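Local atomic coordinates of alkaline phosphatase D (Bacillus subtilis, PDB entry 2YEQ), a protein that hydrolyses phosphate esters, acting as a secreted phosphodiesterase and alkaline phosphatase with iron and calcium in its active site. Residues Gln125-Gly130 with Ala187-Asp192; Ala134-Ala139 with Asp192-Ala197. All coordinates share one frame; numbering follows the deposited sequence.

Overall arrangement
Contacts 1 and 2 lie on the same side of the chain's centre, with their own centres about 11 Å apart. Their segments alternate along the chain: 125-130, 134-139, 187-192 and 192-197, the last two sharing Asp192. Both first segments follow strand 117-122, one in the loop and one on helix 133-138. Segment 187-192 lies on helix 179-190, and 192-197 leads into helix 193-201, which follows it in the chain. Gln125 OE1 and Tyr135 OH join the contacts through a probable hydrogen bond of 2.6 Å. The loop of contact 1 begins right after the iron ligand Cys124, which places contact 1 near the metal site, while contact 2 is packing between helices.

Contact 1. Residues Gln125-Gly130 with Ala187-Asp192; sequences QQYEHG and AQYRSD
The phenol oxygen of Tyr189 has two partners. It accepts an almost straight hydrogen bond from the backbone amide of Tyr127, with Tyr127 N 3.1 Å from Tyr189 OH and an N-H...O angle of 175°. It also bonds to His171 NE2. The Tyr127 side chain starts over one face of the Tyr189 ring, where its CB sits 3.3 Å above the plane, toward the rim. Gln125 O approaches the same ring obliquely, 3.2 Å from Tyr189 CE2. The two tyrosine rings are neither stacked nor edge-to-face; their planes meet at 37°.

Tyr127 CG is anti to the backbone N (chi1 -178°), which carries the ring out over Gln188 of helix 179-190. There Gln188 CG makes a CH-pi contact over the face, 3.9 Å from the centroid of the Tyr127 ring. The Gln188 amide follows over the same ring, its plane tilted from the ring plane, with Gln188 NE2 3.3 Å from Tyr127 CE2. This NE2 bonds to Thr170 O. One water bridges Tyr127 OH and the backbone oxygen of Gln188, 2.8 Å from each; it donates to Gln188 O.

The loop is braced from within. Gln126 OE1 accepts from Glu128 N, and Gln126 NE2 donates to Glu128 OE1 with its partner in the amide plane. Gln125 bonds through its backbone to Asp151, a ligand of both iron and calcium.

A phenylalanine in place of Tyr189 would probably leave the Tyr127 amide and His171 NE2 without their shared oxygen, and the loop less firmly fixed to the helix.

The side chain of Gln126 is about 7 Å from a bound iron(III) ion. The chemistry is thus that of an outer shell: polar bonds and ring faces, not metal ligation, tie the loop after Cys124 to helix 179-190.

Contact 2. Residues Ala134-Ala139 with Asp192-Ala197; sequences AYKHMA and DANLKA
Tyr135 and Leu195 join two helices of the calcineurin-like metallophosphoesterase fold. Helix 133-138 belongs to the beta-alpha-beta crossover from strand 117-122 to strand 145-148. Helix 193-201 belongs to the next crossover, from 145-148 to 203-206. The short helical segments run in nearly the same direction, 31° apart, with axes 7.7 Å apart at closest approach.

The tight part is on the buried side, between Tyr135 and Leu195. The two side chains lie alongside each other and point the same way. Leu195 CD1 makes a CH-pi contact over one face of the Tyr135 ring, 3.9 Å from its centroid and 18° off the normal. With chi1 at 177°, Leu195 CG stands trans to its amide nitrogen and CD1 turns toward the ring. The root of the tyrosine side chain also meets backbone, with Tyr135 CB 3.6 Å from Asn194 O. At the polar end, Tyr135 OH bonds to Gln125 OE1, and the Tyr135 side chain also touches His148 of strand 145-148.

Toward the C-terminal end of both segments, the partly exposed Ala139 and Ala197 touch through their CB atoms, 4.1 Å apart.

Asp192 is the N-cap of the second helix. Its OD1 accepts from Leu195 N at 3.3 Å and more weakly from Asn194 N, while OD2 forms a salt bridge with Arg169.

The solvent side is close only at the base of the exposed Lys136. The lysine's outer end leads away from the partner helix. Its aliphatic base crosses the amide of Asn194, with Lys136 CB 3.4 Å from Asn194 ND2.

Contact 1. Residues Gln125-Gly130 with Ala187-Asp192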
ATOM      1  N   GLN A 125      -1.892   7.516  -3.535  1.00 17.64           N
ATOM      2  CA  GLN A 125      -1.311   8.847  -3.422  1.00 17.08           C
ATOM      3  C   GLN A 125      -1.196   9.587  -4.758  1.00 17.64           C
ATOM      4  O   GLN A 125      -0.138  10.123  -5.078  1.00 19.00           O
ATOM      5  CB  GLN A 125       0.049   8.755  -2.726  1.00 17.20           C
ATOM      6  CG  GLN A 125       1.070   7.819  -3.349  1.00 16.85           C
ATOM      7  CD  GLN A 125       2.097   7.367  -2.377  1.00 17.27           C
ATOM      8  OE1 GLN A 125       1.801   7.160  -1.184  1.00 16.37           O
ATOM      9  NE2 GLN A 125       3.323   7.165  -2.861  1.00 16.32           N
ATOM     10  N   GLN A 126      -2.303   9.660  -5.486  1.00 16.93           N
ATOM     11  CA  GLN A 126      -2.341  10.329  -6.788  1.00 18.38           C
ATOM     12  C   GLN A 126      -1.702  11.724  -6.606  1.00 19.84           C
ATOM     13  O   GLN A 126      -2.230  12.574  -5.912  1.00 21.26           O
ATOM     14  CB  GLN A 126      -3.773  10.454  -7.315  1.00 17.59           C
ATOM     15  CG  GLN A 126      -3.976  10.148  -8.803  1.00 19.28           C
ATOM     16  CD  GLN A 126      -3.431  11.237  -9.750  1.00 21.02           C
ATOM     17  OE1 GLN A 126      -2.424  11.835  -9.465  1.00 20.70           O
ATOM     18  NE2 GLN A 126      -4.117  11.480 -10.886  1.00 22.89           N
ATOM     19  N   TYR A 127      -0.553  11.928  -7.233  1.00 19.00           N
ATOM     20  CA  TYR A 127       0.247  13.150  -7.069  1.00 18.32           C
ATOM     21  C   TYR A 127      -0.513  14.391  -7.448  1.00 19.74           C
ATOM     22  O   TYR A 127      -0.362  15.465  -6.816  1.00 17.59           O
ATOM     23  CB  TYR A 127       1.522  13.013  -7.904  1.00 18.38           C
ATOM     24  CG  TYR A 127       2.534  14.143  -7.866  1.00 18.26           C
ATOM     25  CD1 TYR A 127       3.544  14.171  -6.889  1.00 19.50           C
ATOM     26  CD2 TYR A 127       2.523  15.141  -8.825  1.00 19.54           C
ATOM     27  CE1 TYR A 127       4.492  15.177  -6.881  1.00 20.17           C
ATOM     28  CE2 TYR A 127       3.466  16.157  -8.809  1.00 20.23           C
ATOM     29  CZ  TYR A 127       4.438  16.172  -7.844  1.00 20.61           C
ATOM     30  OH  TYR A 127       5.370  17.193  -7.827  1.00 26.10           O
ATOM     31  N   GLU A 128      -1.366  14.251  -8.451  1.00 18.09           N
ATOM     32  CA  GLU A 128      -2.085  15.402  -8.975  1.00 18.70           C
ATOM     33  C   GLU A 128      -3.246  15.839  -8.080  1.00 19.81           C
ATOM     34  O   GLU A 128      -3.706  16.990  -8.178  1.00 19.74           O
ATOM     35  CB  GLU A 128      -2.672  15.072 -10.350  1.00 21.38           C
ATOM     36  CG  GLU A 128      -1.654  14.587 -11.385  1.00 21.25           C
ATOM     37  CD  GLU A 128      -2.329  14.348 -12.742  1.00 23.59           C
ATOM     38  OE1 GLU A 128      -3.375  13.606 -12.801  1.00 19.58           O
ATOM     39  OE2 GLU A 128      -1.852  14.955 -13.727  1.00 24.00           O
ATOM     40  N   HIS A 129      -3.744  14.927  -7.244  1.00 17.73           N
ATOM     41  CA  HIS A 129      -4.977  15.183  -6.492  1.00 18.51           C
ATOM     42  C   HIS A 129      -4.783  15.984  -5.199  1.00 19.52           C
ATOM     43  O   HIS A 129      -5.748  16.539  -4.670  1.00 17.37           O
ATOM     44  CB  HIS A 129      -5.705  13.872  -6.198  1.00 18.86           C
ATOM     45  CG  HIS A 129      -6.298  13.256  -7.428  1.00 20.14           C
ATOM     46  ND1 HIS A 129      -7.209  12.222  -7.390  1.00 20.86           N
ATOM     47  CD2 HIS A 129      -6.132  13.565  -8.739  1.00 19.61           C
ATOM     48  CE1 HIS A 129      -7.556  11.904  -8.626  1.00 20.53           C
ATOM     49  NE2 HIS A 129      -6.918  12.704  -9.461  1.00 19.82           N
ATOM     50  N   GLY A 130      -3.555  16.054  -4.717  1.00 19.07           N
ATOM     51  CA  GLY A 130      -3.283  16.864  -3.543  1.00 20.34           C
ATOM     52  C   GLY A 130      -1.851  16.775  -3.101  1.00 18.91           C
ATOM     53  O   GLY A 130      -1.049  16.055  -3.697  1.00 18.42           O
ATOM     54  N   ALA A 187      10.317   8.825  -9.819  1.00 19.90           N
ATOM     55  CA  ALA A 187      11.094   9.976  -9.397  1.00 18.37           C
ATOM     56  C   ALA A 187      10.218  11.192  -9.105  1.00 19.53           C
ATOM     57  O   ALA A 187      10.495  11.923  -8.145  1.00 18.82           O
ATOM     58  CB  ALA A 187      12.165  10.308 -10.448  1.00 19.30           C
ATOM     59  N   GLN A 188       9.169  11.425  -9.899  1.00 17.84           N
ATOM     60  CA  GLN A 188       8.287  12.559  -9.650  1.00 18.30           C
ATOM     61  C   GLN A 188       7.649  12.456  -8.267  1.00 19.55           C
ATOM     62  O   GLN A 188       7.620  13.428  -7.526  1.00 18.95           O
ATOM     63  CB  GLN A 188       7.174  12.678 -10.686  1.00 17.11           C
ATOM     64  CG  GLN A 188       6.167  13.762 -10.350  1.00 17.78           C
ATOM     65  CD  GLN A 188       5.113  13.967 -11.418  1.00 19.61           C
ATOM     66  OE1 GLN A 188       4.560  12.996 -11.949  1.00 20.63           O
ATOM     67  NE2 GLN A 188       4.810  15.242 -11.731  1.00 16.39           N
ATOM     68  N   TYR A 189       7.089  11.287  -7.971  1.00 18.72           N
ATOM     69  CA  TYR A 189       6.399  11.029  -6.698  1.00 17.94           C
ATOM     70  C   TYR A 189       7.361  11.064  -5.519  1.00 17.83           C
ATOM     71  O   TYR A 189       7.086  11.710  -4.522  1.00 17.58           O
ATOM     72  CB  TYR A 189       5.662   9.658  -6.738  1.00 17.91           C
ATOM     73  CG  TYR A 189       4.299   9.716  -7.413  1.00 17.49           C
ATOM     74  CD1 TYR A 189       4.162  10.174  -8.716  1.00 17.84           C
ATOM     75  CD2 TYR A 189       3.158   9.267  -6.763  1.00 17.31           C
ATOM     76  CE1 TYR A 189       2.929  10.221  -9.333  1.00 19.06           C
ATOM     77  CE2 TYR A 189       1.914   9.320  -7.363  1.00 16.45           C
ATOM     78  CZ  TYR A 189       1.805   9.768  -8.668  1.00 18.12           C
ATOM     79  OH  TYR A 189       0.569   9.841  -9.267  1.00 16.12           O
ATOM     80  N   ARG A 190       8.495  10.380  -5.661  1.00 17.34           N
ATOM     81  CA  ARG A 190       9.463  10.207  -4.600  1.00 19.14           C
ATOM     82  C   ARG A 190      10.267  11.504  -4.299  1.00 20.73           C
ATOM     83  O   ARG A 190      10.924  11.585  -3.266  1.00 23.83           O
ATOM     84  CB  ARG A 190      10.391   9.047  -4.955  1.00 18.52           C
ATOM     85  CG  ARG A 190      11.328   8.556  -3.873  1.00 20.00           C
ATOM     86  CD  ARG A 190      10.541   8.135  -2.639  1.00 20.52           C
ATOM     87  NE  ARG A 190      11.039   6.987  -1.911  1.00 21.55           N
ATOM     88  CZ  ARG A 190      11.228   5.747  -2.378  1.00 27.54           C
ATOM     89  NH1 ARG A 190      11.034   5.424  -3.650  1.00 39.45           N
ATOM     90  NH2 ARG A 190      11.690   4.812  -1.559  1.00 29.91           N
ATOM     91  N   SER A 191      10.191  12.494  -5.191  1.00 19.64           N
ATOM     92  CA  SER A 191      10.846  13.788  -5.017  1.00 21.39           C
ATOM     93  C   SER A 191      10.154  14.639  -3.933  1.00 21.46           C
ATOM     94  O   SER A 191      10.697  15.641  -3.495  1.00 20.93           O
ATOM     95  CB  SER A 191      10.771  14.593  -6.335  1.00 21.06           C
ATOM     96  OG  SER A 191      11.701  14.085  -7.247  1.00 26.44           O
ATOM     97  N   ASP A 192       8.915  14.299  -3.610  1.00 20.42           N
ATOM     98  CA  ASP A 192       8.142  15.064  -2.647  1.00 20.65           C
ATOM     99  C   ASP A 192       8.787  14.944  -1.267  1.00 18.22           C
ATOM    100  O   ASP A 192       8.993  13.843  -0.783  1.00 18.22           O
ATOM    101  CB  ASP A 192       6.711  14.557  -2.602  1.00 19.67           C
ATOM    102  CG  ASP A 192       5.862  15.361  -1.667  1.00 20.01           C
ATOM    103  OD1 ASP A 192       6.052  15.165  -0.446  1.00 20.29           O
ATOM    104  OD2 ASP A 192       5.049  16.184  -2.141  1.00 20.70           O
TER
HETATM  105  O   HOH W   1       7.939  16.101  -8.250  1.00 30.91           O

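Contact 2. Residues Ala134-Ala139 with Asp192-Ala197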
ATOM      1  N   ALA A 134      -0.333  14.275   4.519  1.00 20.74           N
ATOM      2  CA  ALA A 134      -0.456  13.056   5.318  1.00 17.54           C
ATOM      3  C   ALA A 134       0.890  12.510   5.745  1.00 17.48           C
ATOM      4  O   ALA A 134       1.039  12.039   6.883  1.00 19.10           O
ATOM      5  CB  ALA A 134      -1.287  11.941   4.581  1.00 17.93           C
ATOM      6  N   TYR A 135       1.877  12.537   4.842  1.00 16.18           N
ATOM      7  CA  TYR A 135       3.192  12.003   5.161  1.00 16.85           C
ATOM      8  C   TYR A 135       4.019  12.923   6.076  1.00 17.60           C
ATOM      9  O   TYR A 135       4.871  12.449   6.824  1.00 17.38           O
ATOM     10  CB  TYR A 135       3.980  11.685   3.895  1.00 17.20           C
ATOM     11  CG  TYR A 135       3.556  10.414   3.189  1.00 16.09           C
ATOM     12  CD1 TYR A 135       3.565   9.205   3.860  1.00 16.67           C
ATOM     13  CD2 TYR A 135       3.151  10.424   1.857  1.00 16.87           C
ATOM     14  CE1 TYR A 135       3.188   8.031   3.243  1.00 18.60           C
ATOM     15  CE2 TYR A 135       2.775   9.234   1.207  1.00 16.68           C
ATOM     16  CZ  TYR A 135       2.793   8.042   1.900  1.00 16.81           C
ATOM     17  OH  TYR A 135       2.441   6.842   1.326  1.00 17.14           O
ATOM     18  N   LYS A 136       3.782  14.217   6.002  1.00 20.96           N
ATOM     19  CA  LYS A 136       4.378  15.161   6.966  1.00 24.56           C
ATOM     20  C   LYS A 136       3.951  14.752   8.362  1.00 23.97           C
ATOM     21  O   LYS A 136       4.785  14.590   9.244  1.00 24.35           O
ATOM     22  CB  LYS A 136       3.927  16.587   6.685  1.00 28.83           C
ATOM     23  CG  LYS A 136       4.704  17.627   7.495  1.00 36.38           C
ATOM     24  CD  LYS A 136       4.196  19.018   7.208  1.00 49.44           C
ATOM     25  CE  LYS A 136       5.034  20.085   7.916  1.00 62.13           C
ATOM     26  NZ  LYS A 136       6.253  20.453   7.144  1.00 71.62           N
ATOM     27  N   HIS A 137       2.646  14.541   8.547  1.00 21.40           N
ATOM     28  CA  HIS A 137       2.127  14.047   9.827  1.00 20.99           C
ATOM     29  C   HIS A 137       2.612  12.647  10.190  1.00 22.88           C
ATOM     30  O   HIS A 137       2.952  12.391  11.359  1.00 19.87           O
ATOM     31  CB  HIS A 137       0.592  14.100   9.852  1.00 21.63           C
ATOM     32  CG  HIS A 137       0.038  15.487   9.751  1.00 22.59           C
ATOM     33  ND1 HIS A 137       0.291  16.463  10.699  1.00 23.84           N
ATOM     34  CD2 HIS A 137      -0.746  16.067   8.812  1.00 22.01           C
ATOM     35  CE1 HIS A 137      -0.339  17.574  10.357  1.00 24.56           C
ATOM     36  NE2 HIS A 137      -0.972  17.365   9.213  1.00 25.32           N
ATOM     37  N   MET A 138       2.674  11.729   9.219  1.00 19.26           N
ATOM     38  CA  MET A 138       3.083  10.391   9.530  1.00 19.25           C
ATOM     39  C   MET A 138       4.507  10.354  10.048  1.00 18.93           C
ATOM     40  O   MET A 138       4.821   9.562  10.936  1.00 18.96           O
ATOM     41  CB  MET A 138       2.977   9.469   8.311  1.00 19.85           C
ATOM     42  CG  MET A 138       3.144   8.012   8.633  1.00 20.74           C
ATOM     43  SD  MET A 138       3.269   6.953   7.169  1.00 21.72           S
ATOM     44  CE  MET A 138       1.605   7.167   6.583  1.00 19.78           C
ATOM     45  N   ALA A 139       5.367  11.195   9.472  1.00 21.54           N
ATOM     46  CA  ALA A 139       6.793  11.228   9.829  1.00 22.46           C
ATOM     47  C   ALA A 139       7.002  11.624  11.304  1.00 23.37           C
ATOM     48  O   ALA A 139       8.064  11.407  11.841  1.00 23.72           O
ATOM     49  CB  ALA A 139       7.554  12.185   8.913  1.00 21.07           C
ATOM     50  N   ASP A 192       8.915  14.299  -3.610  1.00 20.42           N
ATOM     51  CA  ASP A 192       8.142  15.064  -2.647  1.00 20.65           C
ATOM     52  C   ASP A 192       8.787  14.944  -1.267  1.00 18.22           C
ATOM     53  O   ASP A 192       8.993  13.843  -0.783  1.00 18.22           O
ATOM     54  CB  ASP A 192       6.711  14.557  -2.602  1.00 19.67           C
ATOM     55  CG  ASP A 192       5.862  15.361  -1.667  1.00 20.01           C
ATOM     56  OD1 ASP A 192       6.052  15.165  -0.446  1.00 20.29           O
ATOM     57  OD2 ASP A 192       5.049  16.184  -2.141  1.00 20.70           O
ATOM     58  N   ALA A 193       9.062  16.089  -0.644  1.00 17.78           N
ATOM     59  CA  ALA A 193       9.811  16.167   0.625  1.00 18.77           C
ATOM     60  C   ALA A 193       9.117  15.423   1.752  1.00 16.35           C
ATOM     61  O   ALA A 193       9.776  14.826   2.601  1.00 16.13           O
ATOM     62  CB  ALA A 193      10.067  17.653   1.036  1.00 18.19           C
ATOM     63  N   ASN A 194       7.793  15.456   1.767  1.00 17.53           N
ATOM     64  CA  ASN A 194       7.029  14.824   2.831  1.00 18.45           C
ATOM     65  C   ASN A 194       7.142  13.307   2.757  1.00 18.11           C
ATOM     66  O   ASN A 194       7.406  12.626   3.760  1.00 18.23           O
ATOM     67  CB  ASN A 194       5.557  15.231   2.737  1.00 22.69           C
ATOM     68  CG  ASN A 194       5.351  16.712   2.863  1.00 24.64           C
ATOM     69  OD1 ASN A 194       4.814  17.357   1.964  1.00 30.93           O
ATOM     70  ND2 ASN A 194       5.774  17.260   3.968  1.00 21.83           N
ATOM     71  N   LEU A 195       6.983  12.764   1.548  1.00 16.82           N
ATOM     72  CA  LEU A 195       7.135  11.317   1.329  1.00 16.36           C
ATOM     73  C   LEU A 195       8.538  10.864   1.663  1.00 15.82           C
ATOM     74  O   LEU A 195       8.744   9.852   2.331  1.00 16.47           O
ATOM     75  CB  LEU A 195       6.778  10.955  -0.139  1.00 16.07           C
ATOM     76  CG  LEU A 195       6.940   9.511  -0.603  1.00 17.09           C
ATOM     77  CD1 LEU A 195       6.315   8.516   0.376  1.00 15.71           C
ATOM     78  CD2 LEU A 195       6.314   9.348  -2.025  1.00 15.41           C
ATOM     79  N   LYS A 196       9.533  11.624   1.241  1.00 17.56           N
ATOM     80  CA  LYS A 196      10.922  11.302   1.591  1.00 16.64           C
ATOM     81  C   LYS A 196      11.159  11.277   3.106  1.00 16.32           C
ATOM     82  O   LYS A 196      11.913  10.457   3.596  1.00 18.08           O
ATOM     83  CB  LYS A 196      11.911  12.302   0.944  1.00 17.18           C
ATOM     84  CG  LYS A 196      11.950  12.257  -0.558  1.00 18.47           C
ATOM     85  CD  LYS A 196      13.167  13.017  -1.132  1.00 21.26           C
ATOM     86  CE  LYS A 196      13.035  14.501  -1.090  1.00 23.82           C
ATOM     87  NZ  LYS A 196      14.279  15.095  -1.662  1.00 23.38           N
ATOM     88  N   ALA A 197      10.541  12.201   3.836  1.00 18.89           N
ATOM     89  CA  ALA A 197      10.694  12.258   5.317  1.00 18.30           C
ATOM     90  C   ALA A 197      10.078  11.010   5.953  1.00 16.92           C
ATOM     91  O   ALA A 197      10.657  10.405   6.844  1.00 18.20           O
ATOM     92  CB  ALA A 197      10.024  13.524   5.881  1.00 18.31           C
TER